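Local coordinates for protein putative tagatose-6-phosphate ketose/aldose isomerase (Escherichia coli, PDB 3C3J) that belongs to the SIS-domain proteins, with two SIS domains in one chain, and is present here as a dimer, at residues 31-34 / 35-39; 193-196 / 197-200; 352-356 / 357-361. All blocks are in the same frame, centred on the assembly; numbering follows the deposited sequence.

Contact 1: 31-34 / 35-39; sequences LTNI and DALRS
Ile34 and Arg38, one helical turn apart, lie side by side and point the same way: the CG2 methyl of Ile34 sits 3.8 Å from Arg38 NH2, meeting the guanidinium obliquely. On another side of helix 23-49, Asn33 and Leu37, spaced the same way, instead cross at a slant, with Asn33 ND2 3.5 Å from Leu37 CD2, an amide nitrogen against a methyl rather than a polar bond. Leu37 CD1 also rests on the backbone, 3.4 Å from Asn33 O. Beneath these side chains run regular helical bonds, Asp35 N to Leu31 O (3.0 Å), Ala36 N to Thr32 O (3.2 Å) and Leu37 N to Asn33 O (3.0 Å). Arg38 has CG anti to its own nitrogen (chi1 -165°) and bends at the next two torsions, folding its chain back beside Ile34. Its polar end is held by others: NH1 and NH2 donate to the carbonyls of Val186 and Ala185 at the end of helix 174-187, and NE to Asn42 OD1. Ile34 packs on Ser182 and Ala185 of that same helix. With three nitrogens engaged, the guanidinium is fixed in rotation, and its positive charge probably gains from carbonyls gathered at a helix C-terminus.

Contact 2: 193-196 / 197-200; sequences NSQT and FRDV
An Asx turn at Asn193 opens the short bend that leads from the loop after helix 174-187 into helix 198-210. Phe197 N donates to Asn193 O at 2.8 Å, nearly along the C=O axis, and so closes the bend across the two segments. The Asn193 side chain folds over the same residues: OD1 takes Gln195 N on a lone pair in the carbonyl plane and Thr196 N (2.9 Å) from above that plane, while ND2 donates to Pro189 O. Thr196 answers in the other direction, since its OG1, placed between backbone nitrogen and carbonyl carbon (chi1 65°), accepts from Asn193 N at 3.1 Å; OG1 is also hydrogen-bonded to Thr191 O. A type I turn from Gln195 to Arg198 follows, with Arg198 N bonded to Gln195 O at 3.1 Å.

Arg198 runs extended from CG to NE back along the turn, where NE makes a weak, strongly bent bond (121°) to Ser194 O. The guanidinium and Gln195 amide planes are inclined by 33°, and a water binds both groups, at the guanidinium's edge 3.1 Å from Arg198 NH2 while also accepting from Gln195 NE2. That water donates to Ser194 OG, which is also hydrogen-bonded to Asp35 of helix 23-49. On the inner side, Val200 CB lies 3.7 Å above the centre of the Phe197 ring, which also meets Phe340 edge-to-face. Asp199 forms a salt bridge with Arg331, whose NH2 also reaches Thr196 O. With reciprocal side-chain-to-backbone bonds joining Asn193 and Thr196, this is an Asx motif with its Asx turn, ahead of helix 198-210.

Contact 3: 352-356 / 357-361; sequences MQSLH and MGNTP
Leu355 CD2 presses on Pro361 CD at 3.4 Å, tighter than usual for two carbons, with the leucine and the proline ring crossing at about a right angle. Beside it Ser354 OG, anti to its backbone nitrogen (chi1 -179°), touches Pro361 CB and Asn359 CB, both at 3.6 Å. This is the packed side, where the chain folds back over the last turn of helix 335-356. The fold-back is a Schellman motif: Asn359 N binds Ser354 O at 3.0 Å, and Gly358 N binds Leu355 O at 2.9 Å from well above the carbonyl plane, with Gly358 itself at positive phi (83°) as the C-prime residue. Ser354 OG and Asn359 ND2 both donate to Leu249 O, tying the helix end to helix 235-249. The other side is looser. His356, Met357 (selenomethionine) and Gly358 are exposed; Met357 N still reaches Gln353 O at 3.1 Å, and its side chain runs on towards Lys253, while the His356 ring stacks on Tyr221. Ser354 O takes a second, weak bond from Met357 N (3.4 Å), so carbonyls at the helix end are met by backbone N-H groups even as the helical pattern stops.

The three contacts follow in series along the chain, on three different helices. Contacts 1 and 2, on helix 23-49 and at the start of helix 198-210, have centres 13 Å apart and touch: Asp35 OD2 lies 2.5 Å from Ser194 OG, a probable hydrogen bond, and Leu31 CD2 packs on Phe197 CB at 3.4 Å. Helix 23-49 is thereby joined to the segment running between the two five-stranded parallel sheets in sequence. Contact 3 ends helix 335-356 after the last strand of the second sheet, its centre about 38 Å from contact 1 and 33 Å from contact 2. At its far end Glu337 packs against Val200, so this helix spans from contact 2 to contact 3.

Contact 1: 31-34 / 35-39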
ATOM      1  N   LEU A  31     -18.230   5.500  21.680  1.00 14.64           N
ATOM      2  CA  LEU A  31     -17.408   6.492  22.413  1.00 15.50           C
ATOM      3  C   LEU A  31     -17.938   6.763  23.817  1.00 15.50           C
ATOM      4  O   LEU A  31     -17.152   6.938  24.746  1.00 14.69           O
ATOM      5  CB  LEU A  31     -17.280   7.794  21.604  1.00 15.51           C
ATOM      6  CG  LEU A  31     -16.103   7.812  20.593  1.00 16.57           C
ATOM      7  CD1 LEU A  31     -16.020   6.533  19.756  1.00 16.92           C
ATOM      8  CD2 LEU A  31     -16.105   9.071  19.707  1.00 16.94           C
ATOM      9  N   THR A  32     -19.261   6.761  23.983  1.00 15.73           N
ATOM     10  CA  THR A  32     -19.843   6.823  25.332  1.00 16.81           C
ATOM     11  C   THR A  32     -19.518   5.549  26.154  1.00 17.06           C
ATOM     12  O   THR A  32     -19.247   5.630  27.343  1.00 16.61           O
ATOM     13  CB  THR A  32     -21.383   7.232  25.327  1.00 16.94           C
ATOM     14  OG1 THR A  32     -22.152   6.242  24.685  1.00 20.00           O
ATOM     15  CG2 THR A  32     -21.589   8.495  24.561  1.00 17.67           C
ATOM     16  N   ASN A  33     -19.472   4.387  25.517  1.00 16.67           N
ATOM     17  CA  ASN A  33     -18.978   3.182  26.208  1.00 17.62           C
ATOM     18  C   ASN A  33     -17.518   3.302  26.668  1.00 17.12           C
ATOM     19  O   ASN A  33     -17.146   2.875  27.760  1.00 16.28           O
ATOM     20  CB  ASN A  33     -19.132   1.959  25.333  1.00 17.91           C
ATOM     21  CG  ASN A  33     -18.907   0.687  26.093  1.00 21.02           C
ATOM     22  OD1 ASN A  33     -19.565   0.441  27.121  1.00 24.34           O
ATOM     23  ND2 ASN A  33     -17.962  -0.132  25.621  1.00 22.70           N
ATOM     24  N   ILE A  34     -16.686   3.860  25.803  1.00 17.24           N
ATOM     25  CA  ILE A  34     -15.276   4.083  26.107  1.00 17.72           C
ATOM     26  C   ILE A  34     -15.193   5.022  27.329  1.00 17.88           C
ATOM     27  O   ILE A  34     -14.375   4.800  28.221  1.00 16.81           O
ATOM     28  CB  ILE A  34     -14.535   4.630  24.858  1.00 17.87           C
ATOM     29  CG1 ILE A  34     -14.369   3.519  23.818  1.00 17.88           C
ATOM     30  CG2 ILE A  34     -13.178   5.287  25.237  1.00 16.90           C
ATOM     31  CD1 ILE A  34     -13.778   4.033  22.472  1.00 18.31           C
ATOM     32  N   ASP A  35     -16.077   6.017  27.397  1.00 18.21           N
ATOM     33  CA  ASP A  35     -16.133   6.895  28.587  1.00 18.83           C
ATOM     34  C   ASP A  35     -16.328   6.081  29.850  1.00 18.71           C
ATOM     35  O   ASP A  35     -15.663   6.334  30.864  1.00 19.08           O
ATOM     36  CB  ASP A  35     -17.246   7.948  28.495  1.00 19.48           C
ATOM     37  CG  ASP A  35     -16.987   8.998  27.418  1.00 20.28           C
ATOM     38  OD1 ASP A  35     -15.820   9.292  27.128  1.00 24.14           O
ATOM     39  OD2 ASP A  35     -17.958   9.552  26.886  1.00 22.59           O
ATOM     40  N   ALA A  36     -17.240   5.111  29.782  1.00 18.88           N
ATOM     41  CA  ALA A  36     -17.538   4.229  30.911  1.00 19.94           C
ATOM     42  C   ALA A  36     -16.333   3.347  31.286  1.00 20.96           C
ATOM     43  O   ALA A  36     -16.111   3.075  32.469  1.00 21.57           O
ATOM     44  CB  ALA A  36     -18.746   3.371  30.588  1.00 19.67           C
ATOM     45  N   LEU A  37     -15.564   2.936  30.277  1.00 20.74           N
ATOM     46  CA  LEU A  37     -14.396   2.056  30.434  1.00 21.61           C
ATOM     47  C   LEU A  37     -13.078   2.818  30.594  1.00 21.83           C
ATOM     48  O   LEU A  37     -12.011   2.192  30.723  1.00 22.28           O
ATOM     49  CB  LEU A  37     -14.272   1.145  29.191  1.00 22.02           C
ATOM     50  CG  LEU A  37     -15.129  -0.106  29.120  1.00 23.89           C
ATOM     51  CD1 LEU A  37     -16.533   0.159  29.645  1.00 29.03           C
ATOM     52  CD2 LEU A  37     -15.176  -0.597  27.670  1.00 22.72           C
ATOM     53  N   ARG A  38     -13.132   4.150  30.618  1.00 21.28           N
ATOM     54  CA  ARG A  38     -11.914   4.956  30.528  1.00 21.68           C
ATOM     55  C   ARG A  38     -10.883   4.616  31.601  1.00 22.23           C
ATOM     56  O   ARG A  38      -9.681   4.511  31.319  1.00 22.27           O
ATOM     57  CB  ARG A  38     -12.260   6.434  30.613  1.00 21.21           C
ATOM     58  CG  ARG A  38     -11.189   7.392  30.198  1.00 22.48           C
ATOM     59  CD  ARG A  38     -11.037   7.435  28.666  1.00 22.95           C
ATOM     60  NE  ARG A  38      -9.770   6.881  28.262  1.00 22.53           N
ATOM     61  CZ  ARG A  38      -9.331   6.833  27.001  1.00 20.40           C
ATOM     62  NH1 ARG A  38      -8.132   6.335  26.765  1.00 22.15           N
ATOM     63  NH2 ARG A  38     -10.065   7.265  25.998  1.00 18.94           N
ATOM     64  N   SER A  39     -11.330   4.472  32.841  1.00 22.93           N
ATOM     65  CA  SER A  39     -10.355   4.306  33.920  1.00 23.83           C
ATOM     66  C   SER A  39      -9.689   2.906  33.851  1.00 23.54           C
ATOM     67  O   SER A  39      -8.484   2.785  34.069  1.00 24.42           O
ATOM     68  CB  SER A  39     -10.978   4.640  35.271  1.00 24.71           C
ATOM     69  OG  SER A  39     -11.688   3.544  35.770  1.00 27.40           O
TER

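Contact 2: 193-196 / 197-200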
ATOM      1  N   ASN A 193     -13.311  12.401  20.958  1.00 17.66           N
ATOM      2  CA  ASN A 193     -14.002  11.929  22.136  1.00 17.62           C
ATOM      3  C   ASN A 193     -15.497  12.019  21.939  1.00 17.62           C
ATOM      4  O   ASN A 193     -15.971  12.466  20.899  1.00 16.11           O
ATOM      5  CB  ASN A 193     -13.510  12.674  23.394  1.00 18.02           C
ATOM      6  CG  ASN A 193     -13.693  14.160  23.304  1.00 17.66           C
ATOM      7  OD1 ASN A 193     -14.798  14.629  23.098  1.00 19.60           O
ATOM      8  ND2 ASN A 193     -12.601  14.915  23.434  1.00 20.51           N
ATOM      9  N   SER A 194     -16.244  11.601  22.949  1.00 18.75           N
ATOM     10  CA  SER A 194     -17.697  11.471  22.798  1.00 19.07           C
ATOM     11  C   SER A 194     -18.356  12.822  22.668  1.00 19.25           C
ATOM     12  O   SER A 194     -19.506  12.893  22.299  1.00 19.96           O
ATOM     13  CB  SER A 194     -18.304  10.701  23.962  1.00 18.79           C
ATOM     14  OG  SER A 194     -18.060  11.403  25.154  1.00 19.86           O
ATOM     15  N   GLN A 195     -17.622  13.893  22.968  1.00 19.74           N
ATOM     16  CA  GLN A 195     -18.107  15.238  22.708  1.00 19.38           C
ATOM     17  C   GLN A 195     -17.727  15.732  21.308  1.00 18.59           C
ATOM     18  O   GLN A 195     -18.625  16.021  20.481  1.00 17.85           O
ATOM     19  CB  GLN A 195     -17.624  16.230  23.792  1.00 20.56           C
ATOM     20  CG  GLN A 195     -18.407  16.081  25.110  1.00 23.81           C
ATOM     21  CD  GLN A 195     -19.935  16.221  24.915  1.00 29.86           C
ATOM     22  OE1 GLN A 195     -20.435  17.270  24.475  1.00 35.04           O
ATOM     23  NE2 GLN A 195     -20.672  15.158  25.226  1.00 31.27           N
ATOM     24  N   THR A 196     -16.422  15.816  21.035  1.00 17.03           N
ATOM     25  CA  THR A 196     -15.949  16.344  19.745  1.00 17.01           C
ATOM     26  C   THR A 196     -16.479  15.512  18.571  1.00 16.11           C
ATOM     27  O   THR A 196     -16.854  16.068  17.534  1.00 15.87           O
ATOM     28  CB  THR A 196     -14.396  16.459  19.660  1.00 16.26           C
ATOM     29  OG1 THR A 196     -13.814  15.156  19.724  1.00 16.40           O
ATOM     30  CG2 THR A 196     -13.814  17.328  20.796  1.00 18.17           C
ATOM     31  N   PHE A 197     -16.562  14.195  18.743  1.00 16.02           N
ATOM     32  CA  PHE A 197     -16.966  13.328  17.638  1.00 16.00           C
ATOM     33  C   PHE A 197     -18.428  13.463  17.294  1.00 15.66           C
ATOM     34  O   PHE A 197     -18.837  13.057  16.216  1.00 15.90           O
ATOM     35  CB  PHE A 197     -16.597  11.860  17.878  1.00 15.87           C
ATOM     36  CG  PHE A 197     -16.333  11.081  16.614  1.00 14.88           C
ATOM     37  CD1 PHE A 197     -15.190  11.319  15.841  1.00 16.19           C
ATOM     38  CD2 PHE A 197     -17.240  10.110  16.175  1.00 15.38           C
ATOM     39  CE1 PHE A 197     -14.951  10.591  14.660  1.00 15.81           C
ATOM     40  CE2 PHE A 197     -17.002   9.380  14.990  1.00 15.21           C
ATOM     41  CZ  PHE A 197     -15.865   9.621  14.237  1.00 15.77           C
ATOM     42  N   ARG A 198     -19.232  14.034  18.188  1.00 16.80           N
ATOM     43  CA  ARG A 198     -20.632  14.340  17.826  1.00 17.27           C
ATOM     44  C   ARG A 198     -20.729  15.254  16.609  1.00 16.59           C
ATOM     45  O   ARG A 198     -21.693  15.178  15.866  1.00 16.17           O
ATOM     46  CB  ARG A 198     -21.402  14.948  19.008  1.00 17.26           C
ATOM     47  CG  ARG A 198     -21.683  13.948  20.101  1.00 19.79           C
ATOM     48  CD  ARG A 198     -22.231  14.617  21.337  1.00 21.23           C
ATOM     49  NE  ARG A 198     -22.199  13.695  22.461  1.00 25.08           N
ATOM     50  CZ  ARG A 198     -23.182  12.858  22.779  1.00 26.60           C
ATOM     51  NH1 ARG A 198     -24.307  12.826  22.067  1.00 27.44           N
ATOM     52  NH2 ARG A 198     -23.025  12.044  23.812  1.00 24.37           N
ATOM     53  N   ASP A 199     -19.746  16.120  16.391  1.00 16.33           N
ATOM     54  CA  ASP A 199     -19.741  16.952  15.164  1.00 16.57           C
ATOM     55  C   ASP A 199     -19.559  16.074  13.922  1.00 16.49           C
ATOM     56  O   ASP A 199     -20.085  16.380  12.856  1.00 16.53           O
ATOM     57  CB  ASP A 199     -18.651  18.016  15.213  1.00 16.79           C
ATOM     58  CG  ASP A 199     -18.813  18.974  16.397  1.00 18.92           C
ATOM     59  OD1 ASP A 199     -19.956  19.174  16.853  1.00 20.83           O
ATOM     60  OD2 ASP A 199     -17.796  19.523  16.888  1.00 21.09           O
ATOM     61  N   VAL A 200     -18.798  14.981  14.065  1.00 15.80           N
ATOM     62  CA  VAL A 200     -18.541  14.089  12.929  1.00 15.48           C
ATOM     63  C   VAL A 200     -19.792  13.251  12.656  1.00 14.83           C
ATOM     64  O   VAL A 200     -20.227  13.130  11.505  1.00 14.19           O
ATOM     65  CB  VAL A 200     -17.262  13.211  13.167  1.00 15.06           C
ATOM     66  CG1 VAL A 200     -16.994  12.280  11.978  1.00 15.22           C
ATOM     67  CG2 VAL A 200     -16.039  14.099  13.454  1.00 14.30           C
TER
HETATM   68  O   HOH W   1     -20.559  12.671  25.532  1.00 36.58           O

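Contact 3: 352-356 / 357-361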
HETATM    1  N   MSE A 352     -25.538   1.279  -4.193  1.00 16.61           N
HETATM    2  CA  MSE A 352     -26.471   1.618  -5.276  1.00 18.05           C
HETATM    3  C   MSE A 352     -25.995   1.181  -6.663  1.00 18.13           C
HETATM    4  O   MSE A 352     -26.815   0.827  -7.518  1.00 17.54           O
HETATM    5  CB  MSE A 352     -26.812   3.110  -5.246  1.00 19.11           C
HETATM    6  CG  MSE A 352     -27.407   3.589  -3.925  1.00 21.21           C
HETATM    7 SE   MSE A 352     -28.875   2.433  -3.150  1.00 33.33          SE
HETATM    8  CE  MSE A 352     -28.121   0.652  -3.087  1.00 34.69           C
ATOM      9  N   GLN A 353     -24.688   1.172  -6.887  1.00 18.87           N
ATOM     10  CA  GLN A 353     -24.158   0.543  -8.089  1.00 19.07           C
ATOM     11  C   GLN A 353     -24.516  -0.949  -8.116  1.00 18.63           C
ATOM     12  O   GLN A 353     -24.912  -1.478  -9.152  1.00 18.27           O
ATOM     13  CB  GLN A 353     -22.637   0.717  -8.168  1.00 19.13           C
ATOM     14  CG  GLN A 353     -22.187   2.152  -8.435  1.00 19.18           C
ATOM     15  CD  GLN A 353     -22.625   2.660  -9.793  1.00 23.10           C
ATOM     16  OE1 GLN A 353     -23.493   3.536  -9.897  1.00 25.35           O
ATOM     17  NE2 GLN A 353     -22.060   2.090 -10.837  1.00 23.09           N
ATOM     18  N   SER A 354     -24.370  -1.616  -6.974  1.00 18.30           N
ATOM     19  CA  SER A 354     -24.651  -3.042  -6.844  1.00 19.20           C
ATOM     20  C   SER A 354     -26.115  -3.317  -7.167  1.00 20.48           C
ATOM     21  O   SER A 354     -26.443  -4.203  -7.967  1.00 21.14           O
ATOM     22  CB  SER A 354     -24.350  -3.492  -5.412  1.00 19.07           C
ATOM     23  OG  SER A 354     -24.576  -4.877  -5.213  1.00 18.27           O
ATOM     24  N   LEU A 355     -26.998  -2.552  -6.538  1.00 21.38           N
ATOM     25  CA  LEU A 355     -28.425  -2.738  -6.748  1.00 22.60           C
ATOM     26  C   LEU A 355     -28.822  -2.408  -8.178  1.00 23.60           C
ATOM     27  O   LEU A 355     -29.614  -3.142  -8.791  1.00 23.68           O
ATOM     28  CB  LEU A 355     -29.211  -1.884  -5.762  1.00 22.15           C
ATOM     29  CG  LEU A 355     -29.189  -2.447  -4.345  1.00 21.60           C
ATOM     30  CD1 LEU A 355     -29.803  -1.474  -3.373  1.00 19.47           C
ATOM     31  CD2 LEU A 355     -29.900  -3.808  -4.298  1.00 21.26           C
ATOM     32  N   HIS A 356     -28.267  -1.321  -8.715  1.00 25.06           N
ATOM     33  CA  HIS A 356     -28.564  -0.880 -10.087  1.00 26.52           C
ATOM     34  C   HIS A 356     -28.234  -1.940 -11.135  1.00 29.00           C
ATOM     35  O   HIS A 356     -28.928  -2.070 -12.147  1.00 28.68           O
ATOM     36  CB  HIS A 356     -27.813   0.404 -10.400  1.00 26.71           C
ATOM     37  CG  HIS A 356     -28.113   0.968 -11.750  1.00 27.26           C
ATOM     38  ND1 HIS A 356     -29.235   1.728 -12.002  1.00 29.78           N
ATOM     39  CD2 HIS A 356     -27.437   0.891 -12.919  1.00 29.49           C
ATOM     40  CE1 HIS A 356     -29.240   2.093 -13.274  1.00 29.68           C
ATOM     41  NE2 HIS A 356     -28.163   1.593 -13.853  1.00 30.42           N
HETATM   42  N   MSE A 357     -27.176  -2.703 -10.904  1.00 30.93           N
HETATM   43  CA  MSE A 357     -26.821  -3.762 -11.837  1.00 34.22           C
HETATM   44  C   MSE A 357     -27.520  -5.092 -11.531  1.00 32.61           C
HETATM   45  O   MSE A 357     -27.167  -6.116 -12.113  1.00 33.17           O
HETATM   46  CB  MSE A 357     -25.311  -3.966 -11.834  1.00 34.25           C
HETATM   47  CG  MSE A 357     -24.789  -4.612 -10.572  1.00 38.01           C
HETATM   48 SE   MSE A 357     -22.891  -5.086 -10.742  1.00 47.11          SE
HETATM   49  CE  MSE A 357     -23.093  -6.585 -12.036  1.00 46.21           C
ATOM     50  N   GLY A 358     -28.472  -5.100 -10.602  1.00 31.58           N
ATOM     51  CA  GLY A 358     -29.246  -6.309 -10.319  1.00 31.38           C
ATOM     52  C   GLY A 358     -28.581  -7.301  -9.380  1.00 30.46           C
ATOM     53  O   GLY A 358     -29.022  -8.450  -9.255  1.00 30.27           O
ATOM     54  N   ASN A 359     -27.521  -6.873  -8.704  1.00 29.30           N
ATOM     55  CA  ASN A 359     -26.846  -7.737  -7.746  1.00 28.68           C
ATOM     56  C   ASN A 359     -27.537  -7.676  -6.383  1.00 27.60           C
ATOM     57  O   ASN A 359     -28.388  -6.832  -6.155  1.00 26.58           O
ATOM     58  CB  ASN A 359     -25.367  -7.357  -7.642  1.00 29.46           C
ATOM     59  CG  ASN A 359     -24.505  -8.484  -7.093  1.00 32.08           C
ATOM     60  OD1 ASN A 359     -24.968  -9.622  -6.885  1.00 36.20           O
ATOM     61  ND2 ASN A 359     -23.242  -8.171  -6.836  1.00 37.03           N
ATOM     62  N   THR A 360     -27.190  -8.615  -5.506  1.00 27.21           N
ATOM     63  CA  THR A 360     -27.705  -8.687  -4.157  1.00 26.39           C
ATOM     64  C   THR A 360     -26.565  -8.251  -3.222  1.00 25.35           C
ATOM     65  O   THR A 360     -25.683  -9.036  -2.927  1.00 24.41           O
ATOM     66  CB  THR A 360     -28.175 -10.127  -3.841  1.00 27.10           C
ATOM     67  OG1 THR A 360     -27.144 -11.054  -4.183  1.00 28.08           O
ATOM     68  CG2 THR A 360     -29.435 -10.497  -4.665  1.00 27.80           C
ATOM     69  N   PRO A 361     -26.564  -6.979  -2.788  1.00 24.46           N
ATOM     70  CA  PRO A 361     -25.372  -6.453  -2.102  1.00 24.32           C
ATOM     71  C   PRO A 361     -24.986  -7.145  -0.800  1.00 23.74           C
ATOM     72  O   PRO A 361     -23.809  -7.155  -0.474  1.00 23.42           O
ATOM     73  CB  PRO A 361     -25.709  -4.968  -1.849  1.00 24.00           C
ATOM     74  CG  PRO A 361     -27.140  -4.824  -2.070  1.00 25.16           C
ATOM     75  CD  PRO A 361     -27.623  -5.960  -2.924  1.00 24.65           C
TER